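Local coordinates for beta-lactamase Mb2281c (Mycobacterium bovis, PDB 3I7J), which probably hydrolyses beta-lactams or related ester or amide substrates, as a member of the serine beta-lactamase and penicillin-binding protein superfamily, at residues T179-G184 against W200-E205; R34-A39 against V245-R250; L107-Q112 against G140-A145; A53-V58 against T168-M173. All blocks are in the same frame, centred on the assembly; numbering follows the deposited sequence.

In the fold
The four contacts illustrate how loops, strands and helices far apart in sequence are joined in an alpha/beta serine hydrolase. Contact 2 joins strand 36-37 to strand 242-248, and the other three lie within the loop it closes; contact 3 is in turn nested inside contact 4. Contacts 1 and 4 meet where Leu202 CD1 lies 4.1 Å from Met173 SE, and contacts 3 and 4 where Val111 CG1 lies 4.0 Å from Ala53 CB. Contacts 1 and 2, with centres about 25 Å apart, sit on opposite sides of the chain's centre. Trp200 of contact 1 touches residues of the probable SxxK site (Ser40, Lys43 and Tyr99), while Leu38 of contact 2 lies near without touching.

Contact 1. Residues T179-G184 against W200-E205; sequences TVQFPG and WGLGFE
Trp200 O is gripped twice by the 179-184 loop. Gln181 N gives it a hydrogen bond of 2.9 Å that is almost perfectly straight, 177° at the hydrogen, and Val180 CA adds a C-H...O contact of 3.5 Å to Trp200 O. Two loops of the serine beta-lactamase fold are joined here, one leaving helix 171-177 and the other leading into edge strand 205-206. A second carbonyl shows the same doubling: Thr179 O receives Gly201 CA from across the contact at 3.5 Å, and from its own loop the amide of Gln181, with NE2 to Thr179 O at 3.2 Å. That amide donor comes from above the carbonyl plane, 48° out of it.

The first torsion of Gln181 sets CG beside the backbone N (chi1 -56°), where it reaches Gly201 C at 3.6 Å. A bend at chi2 then curls the amide back over its own loop, while Leu202 lays its CD2 branch obliquely across that amide. The polar end of Gln181 is buried, but OE1 accepts from Arg73 and NE2 has a further, weak bond to Asp176.

Leu202 is the centre of an inverse gamma turn, and its side chain also packs on Met173, Asp176 and Ala177 of helix 171-177. Trp200 turns its ring away from the 179-184 loop toward Tyr99 of the probable SxxK site, and His78 meets it edge-to-face. The closest approach of the two crossing side chains is from Gln181 CD to Leu202 CD2, 3.6 Å.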
loop_
_atom_site.group_PDB
_atom_site.type_symbol
_atom_site.label_atom_id
_atom_site.label_comp_id
_atom_site.label_asym_id
_atom_site.label_seq_id
_atom_site.Cartn_x
_atom_site.Cartn_y
_atom_site.Cartn_z
ATOM N N THR A 179 -5.580 10.861 -3.256
ATOM C CA THR A 179 -5.926 12.126 -2.617
ATOM C C THR A 179 -6.355 11.819 -1.191
ATOM O O THR A 179 -7.008 10.801 -0.934
ATOM C CB THR A 179 -7.095 12.829 -3.328
ATOM O OG1 THR A 179 -6.699 13.179 -4.655
ATOM C CG2 THR A 179 -7.499 14.087 -2.573
ATOM N N VAL A 180 -5.996 12.698 -0.265
ATOM C CA VAL A 180 -6.354 12.478 1.119
ATOM C C VAL A 180 -7.869 12.419 1.310
ATOM O O VAL A 180 -8.615 13.297 0.880
ATOM C CB VAL A 180 -5.726 13.561 2.052
ATOM C CG1 VAL A 180 -6.130 14.950 1.601
ATOM C CG2 VAL A 180 -6.157 13.310 3.498
ATOM N N GLN A 181 -8.296 11.337 1.946
ATOM C CA GLN A 181 -9.691 11.065 2.231
ATOM C C GLN A 181 -9.915 11.375 3.709
ATOM O O GLN A 181 -9.155 10.907 4.557
ATOM C CB GLN A 181 -9.960 9.588 1.958
ATOM C CG GLN A 181 -9.595 9.142 0.543
ATOM C CD GLN A 181 -10.553 9.698 -0.488
ATOM O OE1 GLN A 181 -11.761 9.682 -0.284
ATOM N NE2 GLN A 181 -10.023 10.179 -1.603
ATOM N N PHE A 182 -10.954 12.147 4.018
ATOM C CA PHE A 182 -11.229 12.527 5.404
ATOM C C PHE A 182 -9.996 13.277 5.933
ATOM O O PHE A 182 -9.328 12.832 6.862
ATOM C CB PHE A 182 -11.493 11.288 6.262
ATOM C CG PHE A 182 -12.642 10.445 5.783
ATOM C CD1 PHE A 182 -13.965 10.812 6.057
ATOM C CD2 PHE A 182 -12.401 9.282 5.054
ATOM C CE1 PHE A 182 -15.038 10.026 5.608
ATOM C CE2 PHE A 182 -13.455 8.487 4.597
ATOM C CZ PHE A 182 -14.782 8.857 4.873
ATOM N N PRO A 183 -9.674 14.430 5.327
ATOM C CA PRO A 183 -8.526 15.251 5.720
ATOM C C PRO A 183 -8.696 15.866 7.101
ATOM O O PRO A 183 -9.818 16.019 7.585
ATOM C CB PRO A 183 -8.492 16.319 4.633
ATOM C CG PRO A 183 -9.953 16.532 4.365
ATOM C CD PRO A 183 -10.439 15.096 4.256
ATOM N N GLY A 184 -7.576 16.214 7.728
ATOM C CA GLY A 184 -7.617 16.842 9.034
ATOM C C GLY A 184 -7.542 15.894 10.208
ATOM O O GLY A 184 -7.418 16.339 11.344
ATOM N N TRP A 200 -4.295 9.631 4.688
ATOM C CA TRP A 200 -4.447 8.357 4.014
ATOM C C TRP A 200 -5.330 8.560 2.783
ATOM O O TRP A 200 -6.215 9.419 2.773
ATOM C CB TRP A 200 -5.071 7.334 4.971
ATOM C CG TRP A 200 -4.416 5.977 4.925
ATOM C CD1 TRP A 200 -4.618 4.999 3.995
ATOM C CD2 TRP A 200 -3.415 5.475 5.824
ATOM N NE1 TRP A 200 -3.806 3.919 4.255
ATOM C CE2 TRP A 200 -3.057 4.184 5.373
ATOM C CE3 TRP A 200 -2.787 5.991 6.970
ATOM C CZ2 TRP A 200 -2.093 3.400 6.024
ATOM C CZ3 TRP A 200 -1.827 5.208 7.617
ATOM C CH2 TRP A 200 -1.492 3.927 7.139
ATOM N N GLY A 201 -5.071 7.777 1.744
ATOM C CA GLY A 201 -5.861 7.870 0.529
ATOM C C GLY A 201 -6.866 6.739 0.553
ATOM O O GLY A 201 -7.350 6.379 1.627
ATOM N N LEU A 202 -7.186 6.177 -0.610
ATOM C CA LEU A 202 -8.132 5.067 -0.669
ATOM C C LEU A 202 -7.393 3.739 -0.586
ATOM O O LEU A 202 -7.335 2.987 -1.561
ATOM C CB LEU A 202 -8.953 5.116 -1.965
ATOM C CG LEU A 202 -9.975 6.243 -2.129
ATOM C CD1 LEU A 202 -10.602 6.156 -3.520
ATOM C CD2 LEU A 202 -11.042 6.127 -1.060
ATOM N N GLY A 203 -6.819 3.454 0.576
ATOM C CA GLY A 203 -6.105 2.202 0.750
ATOM C C GLY A 203 -4.602 2.388 0.689
ATOM O O GLY A 203 -3.841 1.519 1.109
ATOM N N PHE A 204 -4.176 3.530 0.158
ATOM C CA PHE A 204 -2.759 3.844 0.047
ATOM C C PHE A 204 -2.404 4.894 1.104
ATOM O O PHE A 204 -3.130 5.879 1.268
ATOM C CB PHE A 204 -2.434 4.437 -1.331
ATOM C CG PHE A 204 -2.916 3.611 -2.504
ATOM C CD1 PHE A 204 -2.906 2.217 -2.458
ATOM C CD2 PHE A 204 -3.304 4.238 -3.690
ATOM C CE1 PHE A 204 -3.268 1.463 -3.574
ATOM C CE2 PHE A 204 -3.666 3.497 -4.811
ATOM C CZ PHE A 204 -3.647 2.104 -4.752
ATOM N N GLU A 205 -1.300 4.708 1.822
ATOM C CA GLU A 205 -0.921 5.722 2.797
ATOM C C GLU A 205 -0.370 6.889 1.997
ATOM O O GLU A 205 0.191 6.696 0.918
ATOM C CB GLU A 205 0.175 5.224 3.742
ATOM C CG GLU A 205 0.366 6.132 4.954
ATOM C CD GLU A 205 1.804 6.153 5.469
ATOM O OE1 GLU A 205 2.472 5.095 5.455
ATOM O OE2 GLU A 205 2.259 7.232 5.900
#

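Contact 2. Residues R34-A39 against V245-R250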
loop_
_atom_site.group_PDB
_atom_site.type_symbol
_atom_site.label_atom_id
_atom_site.label_comp_id
_atom_site.label_asym_id
_atom_site.label_seq_id
_atom_site.Cartn_x
_atom_site.Cartn_y
_atom_site.Cartn_z
ATOM N N ARG A 34 12.361 -13.954 -6.082
ATOM C CA ARG A 34 12.168 -14.540 -4.758
ATOM C C ARG A 34 10.866 -14.081 -4.095
ATOM O O ARG A 34 10.562 -12.886 -4.063
ATOM C CB ARG A 34 13.357 -14.191 -3.850
ATOM C CG ARG A 34 13.129 -14.569 -2.400
ATOM C CD ARG A 34 14.394 -14.539 -1.575
ATOM N NE ARG A 34 14.112 -14.845 -0.180
ATOM C CZ ARG A 34 15.019 -15.268 0.694
ATOM N NH1 ARG A 34 16.281 -15.442 0.321
ATOM N NH2 ARG A 34 14.661 -15.521 1.946
ATOM N N VAL A 35 10.109 -15.034 -3.558
ATOM C CA VAL A 35 8.842 -14.737 -2.892
ATOM C C VAL A 35 9.037 -14.214 -1.468
ATOM O O VAL A 35 9.769 -14.804 -0.679
ATOM C CB VAL A 35 7.943 -15.985 -2.811
ATOM C CG1 VAL A 35 6.762 -15.698 -1.902
ATOM C CG2 VAL A 35 7.450 -16.382 -4.203
ATOM N N PHE A 36 8.352 -13.122 -1.138
ATOM C CA PHE A 36 8.453 -12.506 0.186
ATOM C C PHE A 36 7.062 -12.303 0.808
ATOM O O PHE A 36 6.075 -12.102 0.095
ATOM C CB PHE A 36 9.124 -11.128 0.067
ATOM C CG PHE A 36 10.612 -11.171 -0.191
ATOM C CD1 PHE A 36 11.512 -11.240 0.868
ATOM C CD2 PHE A 36 11.114 -11.091 -1.488
ATOM C CE1 PHE A 36 12.889 -11.223 0.638
ATOM C CE2 PHE A 36 12.490 -11.074 -1.729
ATOM C CZ PHE A 36 13.378 -11.139 -0.663
ATOM N N ALA A 37 6.976 -12.358 2.133
ATOM C CA ALA A 37 5.700 -12.109 2.797
ATOM C C ALA A 37 5.592 -10.590 2.726
ATOM O O ALA A 37 6.566 -9.888 3.004
ATOM C CB ALA A 37 5.741 -12.573 4.258
ATOM N N LEU A 38 4.421 -10.078 2.365
ATOM C CA LEU A 38 4.255 -8.634 2.234
ATOM C C LEU A 38 3.702 -7.923 3.448
ATOM O O LEU A 38 3.865 -6.711 3.587
ATOM C CB LEU A 38 3.342 -8.318 1.056
ATOM C CG LEU A 38 3.749 -8.863 -0.304
ATOM C CD1 LEU A 38 2.822 -8.270 -1.352
ATOM C CD2 LEU A 38 5.202 -8.497 -0.598
ATOM N N ALA A 39 3.057 -8.679 4.332
ATOM C CA ALA A 39 2.433 -8.096 5.515
ATOM C C ALA A 39 1.525 -6.974 5.001
ATOM O O ALA A 39 0.812 -7.173 4.021
ATOM C CB ALA A 39 3.495 -7.546 6.484
ATOM N N VAL A 245 10.505 -0.124 -4.725
ATOM C CA VAL A 245 9.996 -1.316 -4.068
ATOM C C VAL A 245 11.155 -1.976 -3.326
ATOM O O VAL A 245 12.209 -2.218 -3.915
ATOM C CB VAL A 245 9.442 -2.338 -5.089
ATOM C CG1 VAL A 245 9.254 -3.685 -4.414
ATOM C CG2 VAL A 245 8.103 -1.852 -5.657
ATOM N N VAL A 246 10.976 -2.238 -2.034
ATOM C CA VAL A 246 12.002 -2.916 -1.247
ATOM C C VAL A 246 11.378 -4.026 -0.410
ATOM O O VAL A 246 10.443 -3.788 0.355
ATOM C CB VAL A 246 12.770 -1.962 -0.283
ATOM C CG1 VAL A 246 13.687 -2.783 0.623
ATOM C CG2 VAL A 246 13.617 -0.964 -1.073
ATOM N N LEU A 247 11.902 -5.236 -0.570
ATOM C CA LEU A 247 11.433 -6.399 0.182
ATOM C C LEU A 247 12.629 -7.091 0.831
ATOM O O LEU A 247 13.616 -7.403 0.155
ATOM C CB LEU A 247 10.709 -7.388 -0.740
ATOM C CG LEU A 247 9.433 -6.916 -1.451
ATOM C CD1 LEU A 247 8.892 -8.058 -2.305
ATOM C CD2 LEU A 247 8.388 -6.464 -0.436
ATOM N N THR A 248 12.541 -7.308 2.141
ATOM C CA THR A 248 13.599 -7.970 2.898
ATOM C C THR A 248 13.020 -9.093 3.748
ATOM O O THR A 248 11.807 -9.161 3.983
ATOM C CB THR A 248 14.332 -7.013 3.860
ATOM O OG1 THR A 248 13.574 -6.863 5.071
ATOM C CG2 THR A 248 14.532 -5.652 3.214
ATOM N N ALA A 249 13.908 -9.970 4.205
ATOM C CA ALA A 249 13.534 -11.108 5.032
ATOM C C ALA A 249 13.747 -10.824 6.518
ATOM O O ALA A 249 14.073 -11.725 7.290
ATOM C CB ALA A 249 14.339 -12.335 4.613
ATOM N N ARG A 250 13.578 -9.569 6.916
ATOM C CA ARG A 250 13.723 -9.196 8.318
ATOM C C ARG A 250 12.572 -8.281 8.717
ATOM O O ARG A 250 12.327 -7.261 8.072
ATOM C CB ARG A 250 15.050 -8.479 8.567
ATOM C CG ARG A 250 15.312 -8.219 10.046
ATOM C CD ARG A 250 16.643 -7.519 10.293
ATOM N NE ARG A 250 16.844 -7.263 11.714
ATOM C CZ ARG A 250 17.875 -6.596 12.222
ATOM N NH1 ARG A 250 18.817 -6.109 11.425
ATOM N NH2 ARG A 250 17.963 -6.412 13.532
HETATM O O HOH W 1 9.075 -10.840 4.006
#
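Phe36 and Leu247 form the tight half of this contact. Leu247 sets its CB over one face of the Phe36 ring, 4.0 Å from the centroid and 20° off the normal, a CH-pi contact displaced toward the rim. The first torsion of Leu247 places CG beside the backbone N (chi1 -62°). From there the CD1 branch lies mainly against the same aromatic side chain, 3.8 Å from Phe36 CD2, while CD2 meets Leu38 CD2 at 3.8 Å. Beyond these residues Val153 and Leu156 of helix 153-164 pack on Leu247, and Ala16 of strand 15-21 touches Phe36.

Toward the end of strand 242-248 the packing thins. One side of the ring, CD1 and CE1, meets backbone, with Phe36 CD1 at 3.8 Å from Thr248 O. Extended and exposed, Arg34 brings its NH2 no nearer than 4.2 Å to Ala249 CB. A water lies at the ring edge, in its plane, and can donate to Ala37 O at 2.9 Å and to Thr248 O at 3.2 Å, although it has more acceptors within reach than protons to give. No direct hydrogen bond joins the segments.

The touching parts of the two segments run 97° apart. Phe36 and Leu38 are paired by backbone bonds with strand 149-151, and Leu247 with strand 15-21: a small three-stranded sheet is thus packed across the main antiparallel sheet, just ahead of the probable SxxK motif of penicillin-binding proteins and serine beta-lactamases at the start of helix 42-56.

Contact 3. Residues L107-Q112 against G140-A145; sequences LAESVQ and GGPAAA
Pro142 is set against one side of helix 101-115, its ring meeting Ala108, Glu109 and Gln112. Ala108 and Gln112 are one turn apart on one face of the helix, with Glu109 to the side. The proline ring and the side chain of Glu109 cross at about a right angle, and so do the ring and the side chain of Gln112; Glu109 meets the CB and CG atoms of the ring, Gln112 its CD end.

The parts that touch are specific. Pro142 CB lies 3.5 Å from Ala108 CB, closer than usual for two carbons, and 3.6 Å from Glu109 CG. The next ring atom, Pro142 CG, is 3.7 Å from the same Glu109 CG. Glu109 holds CG beside its own backbone N (chi1 -73°), which turns that methylene toward the ring, and from there the chain extends onward. Gln112 also runs out extended.

The methyl of Ala108 has a second neighbour at 3.5 Å, CB of Ala145, a residue just beyond the short 3-10 turn at 142-143. Phe119 of helix 119-131 also packs on Ala108 and Gln112, giving this face of the helix another cover.

No hydrogen bond crosses the contact. Small methyls, a rigid ring, the Glu109 CG methylene and the end of Gln112 do the joining, which implies that the loop after strand 137-138 is held to the helix here by shape and close van der Waals packing.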
loop_
_atom_site.group_PDB
_atom_site.type_symbol
_atom_site.label_atom_id
_atom_site.label_comp_id
_atom_site.label_asym_id
_atom_site.label_seq_id
_atom_site.Cartn_x
_atom_site.Cartn_y
_atom_site.Cartn_z
ATOM N N LEU A 107 -13.861 -4.909 4.272
ATOM C CA LEU A 107 -13.795 -4.409 2.898
ATOM C C LEU A 107 -13.783 -5.586 1.923
ATOM O O LEU A 107 -14.577 -5.633 0.982
ATOM C CB LEU A 107 -12.530 -3.573 2.699
ATOM C CG LEU A 107 -12.258 -3.081 1.275
ATOM C CD1 LEU A 107 -13.370 -2.133 0.849
ATOM C CD2 LEU A 107 -10.908 -2.364 1.235
ATOM N N ALA A 108 -12.875 -6.530 2.159
ATOM C CA ALA A 108 -12.766 -7.709 1.314
ATOM C C ALA A 108 -14.078 -8.498 1.342
ATOM O O ALA A 108 -14.499 -9.043 0.324
ATOM C CB ALA A 108 -11.601 -8.600 1.790
ATOM N N GLU A 109 -14.715 -8.563 2.508
ATOM C CA GLU A 109 -15.979 -9.281 2.650
ATOM C C GLU A 109 -17.086 -8.646 1.816
ATOM O O GLU A 109 -17.905 -9.348 1.220
ATOM C CB GLU A 109 -16.415 -9.325 4.120
ATOM C CG GLU A 109 -15.590 -10.280 4.955
ATOM C CD GLU A 109 -15.916 -10.238 6.430
ATOM O OE1 GLU A 109 -16.604 -9.298 6.887
ATOM O OE2 GLU A 109 -15.466 -11.153 7.145
ATOM N N SER A 110 -17.120 -7.318 1.782
ATOM C CA SER A 110 -18.136 -6.620 1.005
ATOM C C SER A 110 -17.948 -6.885 -0.486
ATOM O O SER A 110 -18.896 -7.249 -1.179
ATOM C CB SER A 110 -18.083 -5.112 1.274
ATOM O OG SER A 110 -18.356 -4.836 2.639
ATOM N N VAL A 111 -16.722 -6.713 -0.975
ATOM C CA VAL A 111 -16.429 -6.937 -2.389
ATOM C C VAL A 111 -16.782 -8.381 -2.753
ATOM O O VAL A 111 -17.386 -8.637 -3.792
ATOM C CB VAL A 111 -14.923 -6.663 -2.701
ATOM C CG1 VAL A 111 -14.607 -7.009 -4.149
ATOM C CG2 VAL A 111 -14.594 -5.199 -2.434
ATOM N N GLN A 112 -16.422 -9.313 -1.876
ATOM C CA GLN A 112 -16.691 -10.731 -2.085
ATOM C C GLN A 112 -18.187 -11.031 -2.195
ATOM O O GLN A 112 -18.633 -11.706 -3.125
ATOM C CB GLN A 112 -16.096 -11.540 -0.931
ATOM C CG GLN A 112 -16.169 -13.047 -1.109
ATOM C CD GLN A 112 -15.439 -13.794 -0.012
ATOM O OE1 GLN A 112 -15.977 -14.021 1.065
ATOM N NE2 GLN A 112 -14.196 -14.161 -0.279
ATOM N N GLY A 140 -6.191 -17.239 2.544
ATOM C CA GLY A 140 -6.712 -16.959 3.868
ATOM C C GLY A 140 -8.039 -16.245 3.850
ATOM O O GLY A 140 -8.683 -16.099 4.888
ATOM N N GLY A 141 -8.449 -15.789 2.673
ATOM C CA GLY A 141 -9.720 -15.098 2.558
ATOM C C GLY A 141 -9.688 -13.694 3.123
ATOM O O GLY A 141 -8.626 -13.183 3.487
ATOM N N PRO A 142 -10.851 -13.041 3.210
ATOM C CA PRO A 142 -10.914 -11.679 3.741
ATOM C C PRO A 142 -10.278 -11.492 5.121
ATOM O O PRO A 142 -9.893 -10.382 5.482
ATOM C CB PRO A 142 -12.415 -11.364 3.721
ATOM C CG PRO A 142 -13.068 -12.711 3.736
ATOM C CD PRO A 142 -12.188 -13.530 2.842
ATOM N N ALA A 143 -10.149 -12.571 5.885
ATOM C CA ALA A 143 -9.554 -12.472 7.215
ATOM C C ALA A 143 -8.097 -12.023 7.125
ATOM O O ALA A 143 -7.555 -11.450 8.072
ATOM C CB ALA A 143 -9.640 -13.818 7.938
ATOM N N ALA A 144 -7.463 -12.281 5.988
ATOM C CA ALA A 144 -6.071 -11.902 5.812
ATOM C C ALA A 144 -5.888 -10.794 4.775
ATOM O O ALA A 144 -4.767 -10.523 4.330
ATOM C CB ALA A 144 -5.252 -13.126 5.420
ATOM N N ALA A 145 -6.990 -10.152 4.405
ATOM C CA ALA A 145 -6.978 -9.076 3.415
ATOM C C ALA A 145 -6.070 -7.918 3.794
ATOM O O ALA A 145 -5.702 -7.109 2.942
ATOM C CB ALA A 145 -8.389 -8.558 3.204
#

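Contact 4. Residues A53-V58 against T168-M173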
loop_
_atom_site.group_PDB
_atom_site.type_symbol
_atom_site.label_atom_id
_atom_site.label_comp_id
_atom_site.label_asym_id
_atom_site.label_seq_id
_atom_site.Cartn_x
_atom_site.Cartn_y
_atom_site.Cartn_z
ATOM N N ALA A 53 -13.413 -2.731 -8.190
ATOM C CA ALA A 53 -14.790 -3.126 -7.891
ATOM C C ALA A 53 -15.753 -1.934 -7.956
ATOM O O ALA A 53 -16.888 -2.067 -8.428
ATOM C CB ALA A 53 -14.868 -3.786 -6.524
ATOM N N VAL A 54 -15.303 -0.775 -7.487
ATOM C CA VAL A 54 -16.127 0.415 -7.534
ATOM C C VAL A 54 -16.389 0.761 -8.994
ATOM O O VAL A 54 -17.519 1.073 -9.377
ATOM C CB VAL A 54 -15.436 1.627 -6.842
ATOM C CG1 VAL A 54 -16.232 2.906 -7.085
ATOM C CG2 VAL A 54 -15.323 1.372 -5.340
ATOM N N GLU A 55 -15.350 0.689 -9.821
ATOM C CA GLU A 55 -15.515 1.005 -11.240
ATOM C C GLU A 55 -16.378 -0.011 -11.984
ATOM O O GLU A 55 -17.017 0.343 -12.974
ATOM C CB GLU A 55 -14.144 1.166 -11.918
ATOM C CG GLU A 55 -13.339 2.318 -11.317
ATOM C CD GLU A 55 -12.462 3.045 -12.324
ATOM O OE1 GLU A 55 -11.496 2.456 -12.828
ATOM O OE2 GLU A 55 -12.740 4.211 -12.605
ATOM N N GLU A 56 -16.404 -1.260 -11.516
ATOM C CA GLU A 56 -17.234 -2.286 -12.149
ATOM C C GLU A 56 -18.688 -2.042 -11.731
ATOM O O GLU A 56 -19.625 -2.500 -12.385
ATOM C CB GLU A 56 -16.821 -3.711 -11.712
ATOM C CG GLU A 56 -15.416 -4.186 -12.147
ATOM C CD GLU A 56 -15.073 -5.614 -11.680
ATOM O OE1 GLU A 56 -15.601 -6.055 -10.630
ATOM O OE2 GLU A 56 -14.255 -6.291 -12.352
ATOM N N GLY A 57 -18.871 -1.309 -10.638
ATOM C CA GLY A 57 -20.213 -1.046 -10.154
ATOM C C GLY A 57 -20.619 -2.032 -9.069
ATOM O O GLY A 57 -21.721 -1.946 -8.532
ATOM N N VAL A 58 -19.731 -2.973 -8.747
ATOM C CA VAL A 58 -20.005 -3.979 -7.716
ATOM C C VAL A 58 -20.392 -3.282 -6.416
ATOM O O VAL A 58 -21.311 -3.705 -5.718
ATOM C CB VAL A 58 -18.766 -4.882 -7.462
ATOM C CG1 VAL A 58 -19.024 -5.824 -6.295
ATOM C CG2 VAL A 58 -18.443 -5.687 -8.721
ATOM N N THR A 168 -5.223 -0.334 -14.532
ATOM C CA THR A 168 -6.197 -1.213 -13.902
ATOM C C THR A 168 -7.440 -0.434 -13.460
ATOM O O THR A 168 -8.498 -1.019 -13.238
ATOM C CB THR A 168 -5.559 -1.934 -12.695
ATOM O OG1 THR A 168 -6.271 -3.143 -12.434
ATOM C CG2 THR A 168 -5.605 -1.069 -11.468
ATOM N N VAL A 169 -7.293 0.883 -13.325
ATOM C CA VAL A 169 -8.398 1.766 -12.955
ATOM C C VAL A 169 -8.258 3.042 -13.790
ATOM O O VAL A 169 -7.213 3.282 -14.392
ATOM C CB VAL A 169 -8.397 2.153 -11.430
ATOM C CG1 VAL A 169 -8.524 0.904 -10.570
ATOM C CG2 VAL A 169 -7.137 2.929 -11.064
ATOM N N SER A 170 -9.309 3.851 -13.832
ATOM C CA SER A 170 -9.284 5.090 -14.595
ATOM C C SER A 170 -8.380 6.111 -13.934
ATOM O O SER A 170 -8.112 6.045 -12.733
ATOM C CB SER A 170 -10.686 5.677 -14.683
ATOM O OG SER A 170 -11.136 6.029 -13.384
ATOM N N ALA A 171 -7.920 7.069 -14.725
ATOM C CA ALA A 171 -7.065 8.123 -14.210
ATOM C C ALA A 171 -7.778 8.878 -13.082
ATOM O O ALA A 171 -7.136 9.327 -12.131
ATOM C CB ALA A 171 -6.689 9.090 -15.343
ATOM N N GLN A 172 -9.099 9.017 -13.190
ATOM C CA GLN A 172 -9.878 9.726 -12.173
ATOM C C GLN A 172 -9.932 8.972 -10.845
ATOM O O GLN A 172 -9.821 9.571 -9.777
ATOM C CB GLN A 172 -11.308 9.984 -12.660
ATOM C CG GLN A 172 -12.139 10.797 -11.668
ATOM C CD GLN A 172 -11.370 11.997 -11.130
ATOM O OE1 GLN A 172 -10.836 12.801 -11.902
ATOM N NE2 GLN A 172 -11.302 12.120 -9.805
HETATM N N MSE A 173 -10.129 7.662 -10.913
HETATM C CA MSE A 173 -10.175 6.853 -9.708
HETATM C C MSE A 173 -8.796 6.914 -9.036
HETATM O O MSE A 173 -8.691 7.114 -7.824
HETATM C CB MSE A 173 -10.540 5.406 -10.057
HETATM C CG MSE A 173 -10.317 4.404 -8.921
HETATM SE SE MSE A 173 -11.297 4.831 -7.310
HETATM C CE MSE A 173 -12.899 3.810 -7.650
#
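Glu55 reaches from the last turn of helix 42-56 to Ser170 and the backbone beside it. Its CB points toward that segment, and CG, placed beside the backbone N (chi1 -62°), passes Met173 CE at 4.0 Å. A bend at chi2 then brings CD up to Ser170, so that the carboxylate presents both oxygens to this one residue. OE1 accepts from Ser170 N at 2.8 Å, 154° at the hydrogen, and also lies 3.2 Å from Val169 CA. OE2 takes the hydroxyl of Ser170, with OG to OE2 at 2.5 Å, a length whose exact value is uncertain, and leans on Met173 CB at 3.6 Å. Both donors arrive on the syn side of their oxygen, a little out of the carboxylate plane.

Beside these bonds Met173, modelled as selenomethionine, runs past Glu55 in the opposite direction. Bent at chi2 and chi3, it ends with CE only 3.4 Å from Val54 CB, tighter than ordinary van der Waals contact. Leu202 also packs on Met173.

Having donated to Glu55, Ser170 OG accepts from Met173 N at 3.1 Å, so the glutamate steadies the capping hydroxyl as a second shell. A carboxylate near the start of helix 171-177 would probably be stabilised by the helix dipole. One helix ends in a Schellman motif at Gly57, its backbone bonds weak, while its last turn supplies the acid that supports a serine N-cap on the other.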